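Local atomic coordinates of Blr3880 protein (Bradyrhizobium japonicum, PDB entry 2OOD), a protein that probably catalyses the zinc-dependent hydrolytic deamination of guanine to xanthine and ammonia, a step of purine breakdown. Residues Val144-Glu147 and Glu148-Glu152; Ser186-Leu189 and Ile190-His194. One frame throughout, in Å; residues are numbered along the deposited sequence.

Interaction 1: residues Val144-Glu147 and Glu148-Glu152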
# COMPACT_ATOMS: atom_id res chain seq x y z
N VAL A 144 10.79 28.26 -14.75
CA VAL A 144 11.43 28.37 -13.44
C VAL A 144 11.64 27.00 -12.77
O VAL A 144 12.78 26.60 -12.50
CB VAL A 144 10.59 29.25 -12.49
CG1 VAL A 144 11.24 29.34 -11.12
CG2 VAL A 144 10.44 30.63 -13.08
N ALA A 145 10.54 26.30 -12.50
CA ALA A 145 10.60 24.99 -11.86
C ALA A 145 11.58 24.06 -12.58
O ALA A 145 12.32 23.32 -11.94
CB ALA A 145 9.22 24.38 -11.83
N THR A 146 11.58 24.09 -13.91
CA THR A 146 12.49 23.23 -14.67
C THR A 146 13.96 23.63 -14.48
O THR A 146 14.83 22.77 -14.35
CB THR A 146 12.17 23.26 -16.18
OG1 THR A 146 10.88 22.68 -16.40
CG2 THR A 146 13.22 22.47 -16.96
N GLU A 147 14.22 24.94 -14.47
CA GLU A 147 15.59 25.42 -14.31
C GLU A 147 16.12 25.02 -12.94
O GLU A 147 17.22 24.47 -12.83
CB GLU A 147 15.65 26.94 -14.47
CG GLU A 147 15.18 27.45 -15.81
CD GLU A 147 14.98 28.95 -15.83
OE1 GLU A 147 14.83 29.53 -14.73
OE2 GLU A 147 14.95 29.56 -16.93
N GLU A 148 15.35 25.29 -11.89
CA GLU A 148 15.77 24.95 -10.54
C GLU A 148 16.00 23.46 -10.35
O GLU A 148 16.87 23.06 -9.58
CB GLU A 148 14.74 25.44 -9.52
CG GLU A 148 14.68 26.95 -9.36
CD GLU A 148 16.04 27.56 -9.06
OE1 GLU A 148 16.76 27.03 -8.19
OE2 GLU A 148 16.39 28.59 -9.69
N LEU A 149 15.24 22.62 -11.06
CA LEU A 149 15.38 21.17 -10.95
C LEU A 149 16.67 20.67 -11.59
O LEU A 149 17.40 19.88 -10.99
CB LEU A 149 14.19 20.45 -11.59
CG LEU A 149 14.38 18.93 -11.71
CD1 LEU A 149 14.41 18.31 -10.33
CD2 LEU A 149 13.26 18.34 -12.53
N PHE A 150 16.95 21.12 -12.80
CA PHE A 150 18.17 20.70 -13.48
C PHE A 150 19.41 21.13 -12.72
O PHE A 150 20.38 20.38 -12.61
CB PHE A 150 18.22 21.29 -14.89
CG PHE A 150 17.47 20.49 -15.91
CD1 PHE A 150 17.77 19.14 -16.12
CD2 PHE A 150 16.49 21.09 -16.70
CE1 PHE A 150 17.11 18.41 -17.10
CE2 PHE A 150 15.82 20.36 -17.68
CZ PHE A 150 16.14 19.02 -17.89
N GLU A 151 19.39 22.35 -12.19
CA GLU A 151 20.54 22.87 -11.47
C GLU A 151 20.84 22.20 -10.14
O GLU A 151 22.00 21.95 -9.82
CB GLU A 151 20.40 24.39 -11.33
CG GLU A 151 20.95 25.12 -12.54
CD GLU A 151 20.36 26.50 -12.75
OE1 GLU A 151 20.20 27.25 -11.77
OE2 GLU A 151 20.06 26.84 -13.92
N GLU A 152 19.80 21.89 -9.37
CA GLU A 152 20.01 21.21 -8.09
C GLU A 152 20.41 19.76 -8.38
O GLU A 152 21.07 19.12 -7.57
CB GLU A 152 18.73 21.24 -7.25
CG GLU A 152 18.83 20.47 -5.95
CD GLU A 152 19.96 20.95 -5.06
OE1 GLU A 152 20.56 22.00 -5.37
OE2 GLU A 152 20.25 20.28 -4.04

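Interaction 2: residues Ser186-Leu189 and Ile190-His194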
# COMPACT_ATOMS: atom_id res chain seq x y z
N SER A 186 11.06 25.86 -24.32
CA SER A 186 11.59 24.50 -24.43
C SER A 186 12.89 24.51 -25.22
O SER A 186 13.83 23.78 -24.90
CB SER A 186 10.59 23.58 -25.14
OG SER A 186 9.44 23.37 -24.34
N LYS A 187 12.93 25.35 -26.25
CA LYS A 187 14.09 25.47 -27.12
C LYS A 187 15.27 26.01 -26.31
O LYS A 187 16.42 25.55 -26.46
CB LYS A 187 13.76 26.42 -28.28
CG LYS A 187 14.65 26.25 -29.50
CD LYS A 187 14.36 24.94 -30.23
CE LYS A 187 15.40 24.66 -31.33
NZ LYS A 187 15.51 25.76 -32.34
N ARG A 188 14.99 26.98 -25.45
CA ARG A 188 16.02 27.57 -24.61
C ARG A 188 16.54 26.56 -23.61
O ARG A 188 17.75 26.38 -23.46
CB ARG A 188 15.46 28.79 -23.86
CG ARG A 188 16.43 29.42 -22.88
CD ARG A 188 15.92 30.76 -22.39
NE ARG A 188 14.78 30.62 -21.48
CZ ARG A 188 14.84 30.04 -20.28
NH1 ARG A 188 15.99 29.53 -19.84
NH2 ARG A 188 13.76 29.98 -19.52
N LEU A 189 15.61 25.88 -22.94
CA LEU A 189 15.96 24.89 -21.92
C LEU A 189 16.75 23.72 -22.49
O LEU A 189 17.63 23.19 -21.82
CB LEU A 189 14.69 24.40 -21.22
CG LEU A 189 13.90 25.51 -20.53
CD1 LEU A 189 12.61 24.95 -19.97
CD2 LEU A 189 14.73 26.13 -19.42
N ILE A 190 16.44 23.32 -23.72
CA ILE A 190 17.16 22.22 -24.35
C ILE A 190 18.60 22.67 -24.56
O ILE A 190 19.54 21.89 -24.42
CB ILE A 190 16.55 21.83 -25.71
CG1 ILE A 190 15.16 21.21 -25.50
CG2 ILE A 190 17.46 20.86 -26.44
CD1 ILE A 190 14.35 21.01 -26.76
N ALA A 191 18.76 23.95 -24.89
CA ALA A 191 20.06 24.54 -25.12
C ALA A 191 20.89 24.48 -23.85
O ALA A 191 21.96 23.87 -23.82
CB ALA A 191 19.90 25.99 -25.57
N GLN A 192 20.38 25.11 -22.80
CA GLN A 192 21.07 25.15 -21.51
C GLN A 192 21.28 23.84 -20.77
O GLN A 192 22.30 23.69 -20.09
CB GLN A 192 20.33 26.08 -20.55
CG GLN A 192 20.49 27.55 -20.87
CD GLN A 192 20.17 28.41 -19.67
OE1 GLN A 192 20.52 28.05 -18.53
NE2 GLN A 192 19.52 29.56 -19.90
N TYR A 193 20.37 22.88 -20.91
CA TYR A 193 20.50 21.66 -20.14
C TYR A 193 20.68 20.31 -20.80
O TYR A 193 21.43 19.48 -20.30
CB TYR A 193 19.32 21.57 -19.18
CG TYR A 193 19.16 22.81 -18.34
CD1 TYR A 193 20.06 23.11 -17.32
CD2 TYR A 193 18.10 23.68 -18.56
CE1 TYR A 193 19.90 24.26 -16.54
CE2 TYR A 193 17.94 24.83 -17.79
CZ TYR A 193 18.84 25.11 -16.78
OH TYR A 193 18.67 26.23 -15.99
N HIS A 194 20.00 20.07 -21.91
CA HIS A 194 20.14 18.75 -22.52
C HIS A 194 21.57 18.26 -22.74
O HIS A 194 22.39 18.91 -23.39
CB HIS A 194 19.37 18.66 -23.84
CG HIS A 194 19.36 17.28 -24.41
ND1 HIS A 194 18.87 16.19 -23.72
CD2 HIS A 194 19.88 16.78 -25.56
CE1 HIS A 194 19.09 15.09 -24.41
NE2 HIS A 194 19.70 15.42 -25.53

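Interaction 1: residues Val144-Glu147 and Glu148-Glu152
Val144 O, Ala145 O, Thr146 O and Glu147 O receive the backbone N-H groups of Glu148, Leu149, Phe150 and Glu151 in turn, the i to i+4 bonding of an alpha-helix, with Glu148 N 2.9 Å from Val144 O in a nearly straight bond (174°). Thr146 O takes a weak second bond from Leu149 N. One turn apart, the side chains of Thr146 and Phe150 run alongside each other in the same direction, and the Thr146 methyl CG2 comes 3.4 Å from CE2 of the ring. A Thr146 chi1 of -66° puts CG2 beside the carbonyl carbon, while OG1, next to the backbone N, bonds to Thr139. Glu148 CG, beside its backbone N (chi1 -70°), lies 3.7 Å from Val144 O; the bend at chi2 then turns the carboxylate. Glu148 OE2 and Glu147 OE1, 5.4 Å apart, both form salt bridges to Arg113, whose charge probably offsets their mutual repulsion. Glu151 OE2 pairs with Tyr193 OH. Leu149 packs on Ala162 of strand 160-166, its side chain about 10 Å from that of the zinc ligand His81. Helix 143-156 thus joins strands 132-138 and 160-166 in a beta-alpha-beta crossover of the amidohydrolase TIM barrel.

Interaction 2: residues Ser186-Leu189 and Ile190-His194
Ser186 and Ile190 meet one turn apart on helix 179-193, where Ile190 N donates to Ser186 O at 2.9 Å. The next carbonyls are satisfied in the same way: Lys187 O by Ala191 N, Arg188 O by Gln192 N at 3.0 Å and 169°, and Leu189 O by Tyr193 N at 2.9 Å. His194 N makes a weak bond to Ile190 O, and Lys196 NZ hydrogen-bonds to Ala191 O. The polar side-chain ends find their partners beyond residues 186-194. Ser186 OG bonds to Phe182 O, Lys187 NZ pairs with Glu225, the buried Tyr193 OH pairs with Glu151, and His194 uses both ring nitrogens, ND1 with Tyr201 N and NE2 with Asp228. Arg188 and Gln192 lie side by side; Gln192 NE2 sits at the edge of the guanidinium, 3.5 Å from Arg188 NH1, with the amide and guanidinium planes turned 55° apart. As modelled, two nitrogens face each other here, and Arg188 NH2 forms a salt bridge to Glu147.

On the apolar side, CD2 of Leu189 touches the edge of the Tyr193 ring, in its plane, 3.8 Å from CE2, while Gln192 CB lies over one face near the rim. In Ile190, chi1 of -68° lays CG1 beside the backbone N, and the extended chi2 continues to CD1, 3.4 Å from Ser186 O. An alanine in place of Ile190 would lack these outer carbons and is likely to leave a gap among Tyr201, Ile203 and Leu222. Ile190 meets strand 199-205 through Tyr201 and Ile203 and helix 213-225 through Leu222, whereas Leu189 and Tyr193 also face helix 143-156 at Glu147, wedging this helix between its two helical neighbours on the barrel wall.

Interactions 1 and 2 lie on two successive barrel helices, their centres 12 Å apart, and polar and aromatic contacts tie them directly together. Glu147 OE2 forms a salt bridge to Arg188 NH2 (2.9 Å), and Glu151 OE2 probably hydrogen-bonds to Tyr193 OH (2.6 Å). Glu147 CB also packs against Tyr193 OH at 3.5 Å, and the rings of Phe150 and Tyr193 stack. Interaction 1 lies nearer the zinc site: the side chain of Leu149 is about 13 Å from the bound zinc ion. Neither interaction contributes a metal ligand or a guanine-pocket residue, and residues 186-194 lie away from both sites.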